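Lmo2241 protein (Listeria monocytogenes, PDB 4HAM) probably binds DNA and regulates transcription as a dimeric GntR-family protein with a winged helix-turn-helix domain. Local coordinates at residues A[57-62]-A[66-71]; A[39-44]-A[53-58]; A[32-37]-A[80-85]; A[23-28]-A[124-129]. One frame throughout, in Å; residues are numbered along the deposited sequence. Where two conformers were deposited one is given.

Interaction 1. Residues A[57-62]-A[66-71]; sequences KAYQEL and EVIITV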
loop_
_atom_site.group_PDB
_atom_site.type_symbol
_atom_site.label_atom_id
_atom_site.label_comp_id
_atom_site.label_asym_id
_atom_site.label_seq_id
_atom_site.Cartn_x
_atom_site.Cartn_y
_atom_site.Cartn_z
ATOM N N LYS A 57 -10.406 -0.052 -18.714
ATOM C CA LYS A 57 -9.979 -0.812 -17.545
ATOM C C LYS A 57 -10.129 0.023 -16.263
ATOM O O LYS A 57 -10.594 -0.468 -15.230
ATOM C CB LYS A 57 -8.535 -1.258 -17.756
ATOM C CG LYS A 57 -7.994 -2.241 -16.742
ATOM C CD LYS A 57 -6.735 -2.917 -17.294
ATOM C CE LYS A 57 -5.902 -3.540 -16.178
ATOM N NZ LYS A 57 -6.776 -4.086 -15.105
ATOM N N ALA A 58 -9.741 1.295 -16.342
ATOM C CA ALA A 58 -9.878 2.209 -15.223
ATOM C C ALA A 58 -11.341 2.447 -14.857
ATOM O O ALA A 58 -11.700 2.445 -13.683
ATOM C CB ALA A 58 -9.195 3.553 -15.549
ATOM N N TYR A 59 -12.175 2.670 -15.861
ATOM C CA TYR A 59 -13.602 2.891 -15.602
ATOM C C TYR A 59 -14.277 1.657 -15.014
ATOM O O TYR A 59 -15.172 1.769 -14.170
ATOM C CB TYR A 59 -14.324 3.320 -16.882
ATOM C CG TYR A 59 -14.266 4.821 -17.165
ATOM C CD1 TYR A 59 -15.327 5.461 -17.793
ATOM C CD2 TYR A 59 -13.152 5.583 -16.814
ATOM C CE1 TYR A 59 -15.294 6.814 -18.067
ATOM C CE2 TYR A 59 -13.106 6.954 -17.087
ATOM C CZ TYR A 59 -14.190 7.558 -17.714
ATOM O OH TYR A 59 -14.185 8.907 -17.992
ATOM N N GLN A 60 -13.882 0.477 -15.482
ATOM C CA GLN A 60 -14.398 -0.768 -14.895
ATOM C C GLN A 60 -14.033 -0.881 -13.416
ATOM O O GLN A 60 -14.846 -1.303 -12.583
ATOM C CB GLN A 60 -13.864 -1.992 -15.640
ATOM C CG GLN A 60 -14.465 -2.185 -17.007
ATOM C CD GLN A 60 -13.969 -3.450 -17.688
ATOM O OE1 GLN A 60 -13.484 -4.373 -17.031
ATOM N NE2 GLN A 60 -14.076 -3.491 -19.014
ATOM N N GLU A 61 -12.803 -0.508 -13.090
ATOM C CA GLU A 61 -12.342 -0.563 -11.707
ATOM C C GLU A 61 -13.043 0.502 -10.852
ATOM O O GLU A 61 -13.446 0.235 -9.714
ATOM C CB GLU A 61 -10.819 -0.426 -11.634
ATOM C CG GLU A 61 -10.258 -0.458 -10.214
ATOM C CD GLU A 61 -10.584 -1.755 -9.474
ATOM O OE1 GLU A 61 -10.743 -2.819 -10.130
ATOM O OE2 GLU A 61 -10.676 -1.711 -8.225
ATOM N N LEU A 62 -13.217 1.694 -11.417
ATOM C CA LEU A 62 -13.985 2.741 -10.750
ATOM C C LEU A 62 -15.444 2.317 -10.485
ATOM O O LEU A 62 -15.987 2.609 -9.432
ATOM C CB LEU A 62 -13.956 4.037 -11.558
ATOM C CG LEU A 62 -12.642 4.814 -11.454
ATOM C CD1 LEU A 62 -12.521 5.811 -12.596
ATOM C CD2 LEU A 62 -12.590 5.520 -10.104
ATOM N N GLU A 66 -17.523 1.385 -6.977
ATOM C CA GLU A 66 -18.719 2.220 -6.851
ATOM C C GLU A 66 -18.417 3.718 -6.775
ATOM O O GLU A 66 -19.127 4.482 -6.136
ATOM C CB GLU A 66 -19.617 1.742 -5.696
ATOM C CG GLU A 66 -20.001 0.271 -5.841
ATOM C CD GLU A 66 -21.179 -0.138 -4.972
ATOM O OE1 GLU A 66 -21.569 0.629 -4.065
ATOM O OE2 GLU A 66 -21.723 -1.234 -5.209
ATOM N N VAL A 67 -17.369 4.136 -7.471
ATOM C CA VAL A 67 -17.043 5.548 -7.560
ATOM C C VAL A 67 -17.854 6.186 -8.680
ATOM O O VAL A 67 -18.287 7.330 -8.571
ATOM C CB VAL A 67 -15.541 5.744 -7.843
ATOM C CG1 VAL A 67 -15.181 7.232 -7.875
ATOM C CG2 VAL A 67 -14.708 5.021 -6.795
ATOM N N ILE A 68 -18.036 5.439 -9.768
ATOM C CA ILE A 68 -18.816 5.909 -10.910
ATOM C C ILE A 68 -19.909 4.900 -11.257
ATOM O O ILE A 68 -19.899 3.765 -10.776
ATOM C CB ILE A 68 -17.934 6.146 -12.164
ATOM C CG1 ILE A 68 -17.373 4.822 -12.703
ATOM C CG2 ILE A 68 -16.803 7.145 -11.871
ATOM C CD1 ILE A 68 -16.504 4.981 -13.967
ATOM N N ILE A 69 -20.852 5.329 -12.090
ATOM C CA ILE A 69 -21.949 4.479 -12.542
ATOM C C ILE A 69 -22.177 4.727 -14.032
ATOM O O ILE A 69 -22.182 5.865 -14.488
ATOM C CB ILE A 69 -23.253 4.763 -11.731
ATOM C CG1 ILE A 69 -24.396 3.858 -12.192
ATOM C CG2 ILE A 69 -23.653 6.238 -11.818
ATOM C CD1 ILE A 69 -24.231 2.412 -11.781
ATOM N N THR A 70 -22.360 3.657 -14.797
ATOM C CA THR A 70 -22.602 3.793 -16.228
ATOM C C THR A 70 -24.058 3.488 -16.554
ATOM O O THR A 70 -24.590 2.454 -16.156
ATOM C CB THR A 70 -21.675 2.873 -17.057
ATOM O OG1 THR A 70 -20.314 3.273 -16.860
ATOM C CG2 THR A 70 -22.003 2.964 -18.542
ATOM N N VAL A 71 -24.703 4.399 -17.272
ATOM C CA VAL A 71 -26.091 4.218 -17.656
ATOM C C VAL A 71 -26.142 4.124 -19.172
ATOM O O VAL A 71 -25.835 5.093 -19.870
ATOM C CB VAL A 71 -26.969 5.385 -17.172
ATOM C CG1 VAL A 71 -28.429 5.141 -17.565
ATOM C CG2 VAL A 71 -26.835 5.548 -15.664
#

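Interaction 2. Residues A[39-44]-A[53-58]; sequences LSIREF and NTVSKA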
loop_
_atom_site.group_PDB
_atom_site.type_symbol
_atom_site.label_atom_id
_atom_site.label_comp_id
_atom_site.label_asym_id
_atom_site.label_seq_id
_atom_site.Cartn_x
_atom_site.Cartn_y
_atom_site.Cartn_z
ATOM N N LEU A 39 -16.424 12.280 -18.747
ATOM C CA LEU A 39 -16.169 11.937 -20.134
ATOM C C LEU A 39 -16.400 10.465 -20.397
ATOM O O LEU A 39 -16.146 9.617 -19.540
ATOM C CB LEU A 39 -14.730 12.286 -20.510
ATOM C CG LEU A 39 -14.372 13.765 -20.514
ATOM C CD1 LEU A 39 -12.918 13.911 -20.937
ATOM C CD2 LEU A 39 -15.300 14.543 -21.446
ATOM N N SER A 40 -16.874 10.156 -21.596
ATOM C CA SER A 40 -17.016 8.777 -21.978
ATOM C C SER A 40 -15.612 8.206 -22.113
ATOM O O SER A 40 -14.634 8.957 -22.203
ATOM C CB SER A 40 -17.746 8.666 -23.313
ATOM O OG SER A 40 -16.912 9.144 -24.363
ATOM N N ILE A 41 -15.520 6.881 -22.130
ATOM C CA ILE A 41 -14.241 6.205 -22.295
ATOM C C ILE A 41 -13.499 6.728 -23.517
ATOM O O ILE A 41 -12.333 7.077 -23.420
ATOM C CB ILE A 41 -14.425 4.684 -22.402
ATOM C CG1 ILE A 41 -14.874 4.127 -21.052
ATOM C CG2 ILE A 41 -13.134 4.020 -22.848
ATOM C CD1 ILE A 41 -15.181 2.652 -21.093
ATOM N N ARG A 42 -14.180 6.813 -24.656
ATOM C CA ARG A 42 -13.504 7.254 -25.882
ATOM C C ARG A 42 -13.096 8.723 -25.873
ATOM O O ARG A 42 -11.996 9.060 -26.321
ATOM C CB ARG A 42 -14.316 6.929 -27.129
ATOM C CG ARG A 42 -14.278 5.457 -27.497
ATOM C CD ARG A 42 -15.274 5.117 -28.593
ATOM N NE ARG A 42 -15.248 3.693 -28.893
ATOM C CZ ARG A 42 -16.311 2.897 -28.875
ATOM N NH1 ARG A 42 -17.508 3.382 -28.575
ATOM N NH2 ARG A 42 -16.173 1.609 -29.166
ATOM N N GLU A 43 -13.972 9.580 -25.357
ATOM C CA GLU A 43 -13.685 11.013 -25.237
ATOM C C GLU A 43 -12.482 11.215 -24.331
ATOM O O GLU A 43 -11.593 12.017 -24.616
ATOM C CB GLU A 43 -14.898 11.770 -24.661
ATOM C CG GLU A 43 -16.070 11.921 -25.617
ATOM C CD GLU A 43 -17.371 12.358 -24.925
ATOM O OE1 GLU A 43 -17.469 12.322 -23.670
ATOM O OE2 GLU A 43 -18.319 12.734 -25.648
ATOM N N PHE A 44 -12.453 10.474 -23.233
ATOM C CA PHE A 44 -11.397 10.637 -22.246
ATOM C C PHE A 44 -10.063 10.138 -22.823
ATOM O O PHE A 44 -9.046 10.822 -22.710
ATOM C CB PHE A 44 -11.766 9.890 -20.971
ATOM C CG PHE A 44 -10.899 10.213 -19.790
ATOM C CD1 PHE A 44 -10.173 11.388 -19.729
ATOM C CD2 PHE A 44 -10.820 9.336 -18.731
ATOM C CE1 PHE A 44 -9.373 11.673 -18.618
ATOM C CE2 PHE A 44 -10.021 9.614 -17.628
ATOM C CZ PHE A 44 -9.299 10.778 -17.574
ATOM N N ASN A 53 -8.468 1.118 -24.366
ATOM C CA ASN A 53 -8.595 -0.088 -23.539
ATOM C C ASN A 53 -8.075 0.119 -22.101
ATOM O O ASN A 53 -8.586 -0.470 -21.141
ATOM C CB ASN A 53 -7.921 -1.278 -24.216
ATOM C CG ASN A 53 -8.493 -1.560 -25.605
ATOM O OD1 ASN A 53 -9.599 -2.078 -25.736
ATOM N ND2 ASN A 53 -7.737 -1.208 -26.649
ATOM N N THR A 54 -7.068 0.977 -21.950
ATOM C CA THR A 54 -6.579 1.354 -20.622
ATOM C C THR A 54 -7.608 2.181 -19.858
ATOM O O THR A 54 -7.843 1.972 -18.664
ATOM C CB THR A 54 -5.250 2.134 -20.736
ATOM O OG1 THR A 54 -4.282 1.297 -21.371
ATOM C CG2 THR A 54 -4.727 2.546 -19.366
ATOM N N VAL A 55 -8.240 3.126 -20.545
ATOM C CA VAL A 55 -9.288 3.921 -19.915
ATOM C C VAL A 55 -10.509 3.060 -19.553
ATOM O O VAL A 55 -11.128 3.257 -18.519
ATOM C CB VAL A 55 -9.711 5.093 -20.824
ATOM C CG1 VAL A 55 -10.848 5.890 -20.185
ATOM C CG2 VAL A 55 -8.503 5.990 -21.108
ATOM N N SER A 56 -10.831 2.099 -20.406
ATOM C CA SER A 56 -11.931 1.188 -20.127
ATOM C C SER A 56 -11.651 0.381 -18.859
ATOM O O SER A 56 -12.531 0.179 -18.016
ATOM C CB SER A 56 -12.156 0.261 -21.317
ATOM O OG SER A 56 -13.116 -0.731 -21.006
ATOM N N LYS A 57 -10.406 -0.052 -18.714
ATOM C CA LYS A 57 -9.979 -0.812 -17.545
ATOM C C LYS A 57 -10.129 0.023 -16.263
ATOM O O LYS A 57 -10.594 -0.468 -15.230
ATOM C CB LYS A 57 -8.535 -1.258 -17.756
ATOM C CG LYS A 57 -7.994 -2.241 -16.742
ATOM C CD LYS A 57 -6.735 -2.917 -17.294
ATOM C CE LYS A 57 -5.902 -3.540 -16.178
ATOM N NZ LYS A 57 -6.776 -4.086 -15.105
ATOM N N ALA A 58 -9.741 1.295 -16.342
ATOM C CA ALA A 58 -9.878 2.209 -15.223
ATOM C C ALA A 58 -11.341 2.447 -14.857
ATOM O O ALA A 58 -11.700 2.445 -13.683
ATOM C CB ALA A 58 -9.195 3.553 -15.549
#

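Interaction 3. Residues A[32-37]-A[80-85]; sequences LQEGEK and NQTDKL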
loop_
_atom_site.group_PDB
_atom_site.type_symbol
_atom_site.label_atom_id
_atom_site.label_comp_id
_atom_site.label_asym_id
_atom_site.label_seq_id
_atom_site.Cartn_x
_atom_site.Cartn_y
_atom_site.Cartn_z
ATOM N N LEU A 32 -15.161 16.777 -8.540
ATOM C CA LEU A 32 -16.237 15.954 -9.099
ATOM C C LEU A 32 -17.300 15.728 -8.019
ATOM O O LEU A 32 -16.981 15.384 -6.879
ATOM C CB LEU A 32 -15.687 14.623 -9.613
ATOM C CG LEU A 32 -14.837 14.694 -10.884
ATOM C CD1 LEU A 32 -14.108 13.359 -11.150
ATOM C CD2 LEU A 32 -15.730 15.065 -12.059
ATOM N N GLN A 33 -18.563 15.940 -8.375
ATOM C CA GLN A 33 -19.659 15.839 -7.415
ATOM C C GLN A 33 -20.557 14.668 -7.786
ATOM O O GLN A 33 -20.607 14.283 -8.942
ATOM C CB GLN A 33 -20.495 17.116 -7.453
ATOM C CG GLN A 33 -19.751 18.374 -7.037
ATOM C CD GLN A 33 -20.622 19.610 -7.131
ATOM O OE1 GLN A 33 -21.059 19.999 -8.221
ATOM N NE2 GLN A 33 -20.895 20.229 -5.985
ATOM N N GLU A 34 -21.274 14.132 -6.801
ATOM C CA GLU A 34 -22.257 13.078 -7.031
ATOM C C GLU A 34 -23.164 13.473 -8.193
ATOM O O GLU A 34 -23.610 14.620 -8.274
ATOM C CB GLU A 34 -23.086 12.837 -5.759
ATOM C CG GLU A 34 -24.176 11.777 -5.900
ATOM C CD GLU A 34 -24.933 11.514 -4.601
ATOM O OE1 GLU A 34 -26.087 11.027 -4.667
ATOM O OE2 GLU A 34 -24.375 11.785 -3.515
ATOM N N GLY A 35 -23.392 12.546 -9.120
ATOM C CA GLY A 35 -24.317 12.803 -10.214
ATOM C C GLY A 35 -23.674 13.500 -11.401
ATOM O O GLY A 35 -24.283 13.604 -12.461
ATOM N N GLU A 36 -22.446 13.987 -11.240
ATOM C CA GLU A 36 -21.811 14.715 -12.332
ATOM C C GLU A 36 -21.450 13.791 -13.504
ATOM O O GLU A 36 -20.946 12.694 -13.307
ATOM C CB GLU A 36 -20.566 15.447 -11.825
ATOM C CG GLU A 36 -19.826 16.222 -12.875
ATOM C CD GLU A 36 -18.822 17.189 -12.264
ATOM O OE1 GLU A 36 -18.811 17.342 -11.022
ATOM O OE2 GLU A 36 -18.038 17.790 -13.022
ATOM N N LYS A 37 -21.718 14.238 -14.723
ATOM C CA LYS A 37 -21.405 13.425 -15.896
ATOM C C LYS A 37 -19.933 13.602 -16.238
ATOM O O LYS A 37 -19.468 14.731 -16.356
ATOM C CB LYS A 37 -22.269 13.862 -17.085
ATOM C CG LYS A 37 -22.021 13.072 -18.366
ATOM C CD LYS A 37 -23.049 13.434 -19.446
ATOM C CE LYS A 37 -22.832 12.607 -20.702
ATOM N NZ LYS A 37 -23.929 12.777 -21.698
ATOM N N ASN A 80 -23.475 7.748 -6.211
ATOM C CA ASN A 80 -23.909 8.268 -4.924
ATOM C C ASN A 80 -22.776 8.330 -3.910
ATOM O O ASN A 80 -22.008 7.378 -3.758
ATOM C CB ASN A 80 -25.093 7.461 -4.373
ATOM C CG ASN A 80 -25.434 7.836 -2.944
ATOM O OD1 ASN A 80 -24.795 7.368 -2.002
ATOM N ND2 ASN A 80 -26.447 8.684 -2.774
ATOM N N GLN A 81 -22.668 9.473 -3.241
ATOM C CA GLN A 81 -21.572 9.728 -2.314
ATOM C C GLN A 81 -22.109 10.055 -0.928
ATOM O O GLN A 81 -21.418 9.873 0.073
ATOM C CB GLN A 81 -20.707 10.895 -2.815
ATOM C CG GLN A 81 -19.978 10.630 -4.133
ATOM C CD GLN A 81 -18.952 9.527 -4.007
ATOM O OE1 GLN A 81 -18.257 9.422 -2.992
ATOM N NE2 GLN A 81 -18.854 8.691 -5.030
ATOM N N THR A 82 -23.347 10.536 -0.877
ATOM C CA THR A 82 -23.936 11.029 0.365
ATOM C C THR A 82 -24.130 9.949 1.427
ATOM O O THR A 82 -23.514 10.003 2.491
ATOM C CB THR A 82 -25.279 11.751 0.118
ATOM O OG1 THR A 82 -25.832 11.327 -1.134
ATOM C CG2 THR A 82 -25.078 13.260 0.092
ATOM N N ASP A 83 -24.983 8.971 1.141
ATOM C CA ASP A 83 -25.325 7.962 2.140
ATOM C C ASP A 83 -24.803 6.572 1.779
ATOM O O ASP A 83 -25.394 5.559 2.153
ATOM C CB ASP A 83 -26.840 7.921 2.365
ATOM C CG ASP A 83 -27.418 9.282 2.722
ATOM O OD1 ASP A 83 -27.257 9.711 3.886
ATOM O OD2 ASP A 83 -28.036 9.918 1.841
ATOM N N LYS A 84 -23.687 6.530 1.059
ATOM C CA LYS A 84 -23.093 5.265 0.651
ATOM C C LYS A 84 -22.493 4.538 1.847
ATOM O O LYS A 84 -21.904 5.158 2.734
ATOM C CB LYS A 84 -22.013 5.506 -0.401
ATOM C CG LYS A 84 -20.988 6.533 0.029
ATOM C CD LYS A 84 -19.765 6.517 -0.858
ATOM C CE LYS A 84 -18.708 7.440 -0.292
ATOM N NZ LYS A 84 -17.452 7.401 -1.079
ATOM N N LEU A 85 -22.658 3.221 1.872
ATOM C CA LEU A 85 -22.010 2.390 2.880
ATOM C C LEU A 85 -20.714 1.834 2.309
ATOM O O LEU A 85 -20.734 1.053 1.356
ATOM C CB LEU A 85 -22.929 1.248 3.315
ATOM C CG LEU A 85 -23.691 1.440 4.627
ATOM C CD1 LEU A 85 -24.697 0.316 4.831
ATOM C CD2 LEU A 85 -22.720 1.513 5.799
#

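Interaction 4. Residues A[23-28]-A[124-129]; sequences IKEQVV and QDIIGG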
loop_
_atom_site.group_PDB
_atom_site.type_symbol
_atom_site.label_atom_id
_atom_site.label_comp_id
_atom_site.label_asym_id
_atom_site.label_seq_id
_atom_site.Cartn_x
_atom_site.Cartn_y
_atom_site.Cartn_z
ATOM N N ILE A 23 -9.307 10.125 -10.374
ATOM C CA ILE A 23 -10.750 10.324 -10.356
ATOM C C ILE A 23 -11.281 10.276 -8.925
ATOM O O ILE A 23 -12.068 11.136 -8.519
ATOM C CB ILE A 23 -11.482 9.304 -11.236
ATOM C CG1 ILE A 23 -11.124 9.518 -12.703
ATOM C CG2 ILE A 23 -13.004 9.420 -11.034
ATOM C CD1 ILE A 23 -11.421 10.899 -13.177
ATOM N N LYS A 24 -10.838 9.277 -8.167
ATOM C CA LYS A 24 -11.212 9.153 -6.759
ATOM C C LYS A 24 -10.838 10.410 -5.956
ATOM O O LYS A 24 -11.643 10.931 -5.176
ATOM C CB LYS A 24 -10.527 7.920 -6.152
ATOM C CG LYS A 24 -10.996 7.570 -4.754
ATOM C CD LYS A 24 -10.230 6.387 -4.150
ATOM C CE LYS A 24 -10.514 5.074 -4.876
ATOM N NZ LYS A 24 -9.883 3.892 -4.203
ATOM N N GLU A 25 -9.612 10.886 -6.150
ATOM C CA GLU A 25 -9.112 12.082 -5.460
ATOM C C GLU A 25 -9.921 13.323 -5.831
ATOM O O GLU A 25 -10.196 14.177 -4.991
ATOM C CB GLU A 25 -7.624 12.313 -5.790
ATOM C CG GLU A 25 -6.947 13.335 -4.869
ATOM C CD GLU A 25 -5.530 13.678 -5.312
ATOM O OE1 GLU A 25 -5.014 13.024 -6.248
ATOM O OE2 GLU A 25 -4.933 14.590 -4.714
ATOM N N GLN A 26 -10.299 13.428 -7.096
ATOM C CA GLN A 26 -11.124 14.562 -7.525
ATOM C C GLN A 26 -12.514 14.532 -6.901
ATOM O O GLN A 26 -13.096 15.581 -6.621
ATOM C CB GLN A 26 -11.226 14.616 -9.040
ATOM C CG GLN A 26 -9.955 15.102 -9.692
ATOM C CD GLN A 26 -10.077 15.180 -11.180
ATOM O OE1 GLN A 26 -11.169 15.030 -11.735
ATOM N NE2 GLN A 26 -8.957 15.406 -11.847
ATOM N N VAL A 27 -13.048 13.334 -6.683
ATOM C CA VAL A 27 -14.292 13.210 -5.944
ATOM C C VAL A 27 -14.074 13.668 -4.510
ATOM O O VAL A 27 -14.865 14.455 -3.984
ATOM C CB VAL A 27 -14.864 11.768 -5.969
ATOM C CG1 VAL A 27 -16.046 11.644 -5.023
ATOM C CG2 VAL A 27 -15.257 11.380 -7.380
ATOM N N VAL A 28 -12.995 13.205 -3.882
ATOM C CA VAL A 28 -12.686 13.641 -2.519
ATOM C C VAL A 28 -12.575 15.164 -2.408
ATOM O O VAL A 28 -13.074 15.757 -1.457
ATOM C CB VAL A 28 -11.403 12.975 -1.979
ATOM C CG1 VAL A 28 -10.936 13.663 -0.699
ATOM C CG2 VAL A 28 -11.649 11.481 -1.744
ATOM N N GLN A 124 -3.742 16.510 3.581
ATOM C CA GLN A 124 -3.996 17.881 3.136
ATOM C C GLN A 124 -3.904 18.014 1.618
ATOM O O GLN A 124 -4.672 18.765 1.008
ATOM C CB GLN A 124 -3.028 18.875 3.804
ATOM C CG GLN A 124 -3.197 19.000 5.322
ATOM C CD GLN A 124 -4.503 19.663 5.700
ATOM O OE1 GLN A 124 -5.503 18.990 5.941
ATOM N NE2 GLN A 124 -4.505 20.993 5.735
ATOM N N ASP A 125 -2.974 17.286 1.010
ATOM C CA ASP A 125 -2.792 17.346 -0.437
ATOM C C ASP A 125 -3.982 16.697 -1.154
ATOM O O ASP A 125 -4.391 17.132 -2.228
ATOM C CB ASP A 125 -1.488 16.660 -0.838
ATOM C CG ASP A 125 -1.242 16.701 -2.333
ATOM O OD1 ASP A 125 -0.853 17.765 -2.854
ATOM O OD2 ASP A 125 -1.427 15.658 -2.988
ATOM N N ILE A 126 -4.535 15.659 -0.544
ATOM C CA ILE A 126 -5.692 14.971 -1.099
ATOM C C ILE A 126 -6.947 15.834 -1.004
ATOM O O ILE A 126 -7.665 16.003 -1.989
ATOM C CB ILE A 126 -5.876 13.610 -0.396
ATOM C CG1 ILE A 126 -4.811 12.643 -0.902
ATOM C CG2 ILE A 126 -7.285 13.049 -0.617
ATOM C CD1 ILE A 126 -4.523 11.481 0.038
ATOM N N ILE A 127 -7.183 16.412 0.170
ATOM C CA ILE A 127 -8.346 17.273 0.388
ATOM C C ILE A 127 -8.290 18.530 -0.468
ATOM O O ILE A 127 -9.315 19.043 -0.924
ATOM C CB ILE A 127 -8.508 17.615 1.886
ATOM C CG1 ILE A 127 -8.813 16.334 2.661
ATOM C CG2 ILE A 127 -9.591 18.648 2.100
ATOM C CD1 ILE A 127 -8.653 16.462 4.171
ATOM N N GLY A 128 -7.083 19.021 -0.714
ATOM C CA GLY A 128 -6.911 20.125 -1.637
ATOM C C GLY A 128 -7.428 21.461 -1.129
ATOM O O GLY A 128 -7.433 21.732 0.066
ATOM N N GLY A 129 -7.868 22.301 -2.053
ATOM C CA GLY A 129 -8.426 23.589 -1.697
ATOM C C GLY A 129 -9.934 23.525 -1.539
ATOM O O GLY A 129 -10.457 22.737 -0.756
#

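Interaction 1. Residues A[57-62]-A[66-71]
L62 and I68 meet where helix 52-64 hands over to strand 68-71, the first strand of the wing in this winged helix-turn-helix domain. A Schellman motif makes the turn: E66 takes up positive phi (64°), and V67 N donates to L62 O at 2.8 Å, an N-H...O angle of 156°.

The packed side lies beyond this bond. I68 puts CG1 between its own backbone N and carbonyl carbon (chi1 67°), which carries CD1 back against the helix, 3.6 Å from L62 CB and 3.5 Å from Y59 O. The same methyl lies oblique to the Y59 ring, the two side chains crossing at about a right angle. L62 also uses CD2, which lies 3.7 Å from V67 CB. Helix 15-29 supports this layer through V20 and I23, which touch L62.

The opposite character appears at E66, whose CB is directed away from helix 52-64 and whose side chain is exposed. The polar end of Y59 is satisfied outside the contact: its OH is hydrogen-bonded to L39 O. Its ring meets the isoleucine through CG, with Y59 CG 3.9 Å from I68 CD1.

Interaction 2. Residues A[39-44]-A[53-58]
I41 reaches across to S56, and I41 and F44 both meet V55, where helix 41-48 packs on helix 52-64: the helix-turn-helix of the domain, whose second helix would be the recognition helix by analogy with GntR relatives. The closest CA approach is I41 CA to S56 CA, 5.9 Å.

The I41 and V55 side chains run antiparallel, one passing beside the other, with I41 CG2 at 4.0 Å from V55 CG1. The isoleucine splits its work between two branches. Its CG2 lies against V55 CG1 and the backbone N of S56, whereas CG1, set beside its own backbone N (chi1 -69°), extends I41 CD1 to 3.7 Å from S56 CA. F44 comes from the next turn, crossing V55 at a slant, and F44 CD2 is 3.7 Å from V55 CG1. That one methyl therefore touches the ring and also lies 3.8 Å from I41 O. The ring continues inward to I19 of helix 15-29 and to Y59.

Ahead of these residues the helix is started by a capping box. E43 N donates to S40 OG, and S40 N returns the bond to E43 OE1 at 3.1 Å, 34° out of the carboxylate plane on its anti side.

The chemistry implies a division of labour: polar groups fix the first turn of helix 41-48, between the two segments the contact is essentially apolar packing, and the polar link from helix 52-64 is left to Y59 OH at L39 O.

Interaction 3. Residues A[32-37]-A[80-85]
E34 extends its side chain to the backbone N atoms of Q81 and T82 and alongside N80, and its carboxylate carries almost the whole contact. CG stands opposite the backbone N and the chain runs straight beyond it, so that OE2 arrives among three donors. Q81 N approaches at 2.9 Å from E34 OE2, from above the carboxylate plane and 76° out of it. T82 N, 3.1 Å from E34 OE2, comes instead on the syn side, and T82 OG1 donates to the syn lone pair of E34 OE2 at 2.8 Å. Three bonds on one oxygen would be expected to favour the charged carboxylate. Two reservations apply: E34 was modelled in two conformers, of which this is one, and T82 is poorly ordered.

The N80 side chain runs parallel to that of E34, with its amide plane turned 62° from the carboxylate; N80 ND2 is 3.0 Å from E34 OE1.

E34 is presented by a type II beta turn from Q33 to E36, in which E36 N bonds to Q33 O and G35 takes the positive phi. This turn precedes strand 37-38 of the winged-helix sheet, while 80-85 leads from strand 75-78 towards helix 88-107, so the contact joins the turn before strand 37-38 to the loop leading out of the winged-helix domain.

Q81 directs its CB towards the turn, but a bend at chi2 (-65°) swings the amide away from it. There Q81 OE1 accepts from K84 NZ at 2.9 Å, and Q81 NE2 bonds to A79 O and to the OH of Y107 of the second subunit. The ring of that same tyrosine receives K84 in a cation-pi contact.

Interaction 4. Residues A[23-28]-A[124-129]
E25 and V28 face I126 where two helices approach, the nearest CA pairs being E25 CA with I126 CA at 6.2 Å and V28 CA with I127 CA at 6.4 Å. One is helix 15-29 of the winged-helix domain; the other is the last turn of helix 112-127, which follows helix 88-107 in the helical C-terminal part.

V28 holds CG1 opposite its backbone N (chi1 168°) and thereby presents that methyl to I126, with V28 CG1 and I126 CG2 meeting obliquely at 3.7 Å. This is the apolar part of the contact, extended by the second subunit: its V106 packs on V28 and its L103 on I126.

E25, extended beyond CG, reaches across to the last turn of helix 112-127, bringing OE2 to 3.7 Å from I126 CA and 3.6 Å from D125 O. Two carboxylates thus come near each other, with E25 OE2 4.1 Å from D125 OD2, though D125 was modelled in two conformers, so this distance is uncertain. Cations outside the two segments probably offset the like charges. K99 of the second subunit pairs with D125, and K29 bridges the helices, its NZ bonding both E25 OE2 and the backbone carbonyl oxygen I126 O.

How the interactions relate
Interactions 1 and 2 share helix 52-64 and have centres 10 Å apart; Y59 joins them, its ring packing through Y59 CD1 at 3.5 Å from I41 CG1. Helix 15-29 connects interaction 1 to interaction 4, with L62 CD1 3.9 Å from I23 CB, although their centres lie 18 Å apart on opposite sides of the chain's centre. Interaction 3 meets interaction 4 through L32 N, 3.1 Å from Q26 O. Along the chain, interaction 4 encloses the other three. Interactions 1, 3 and 4 all touch the second subunit, its Y107 reaching V67, Q81, K84 and K24. Glycerol, probably from crystallisation, lies beside interactions 2, 3 and 4.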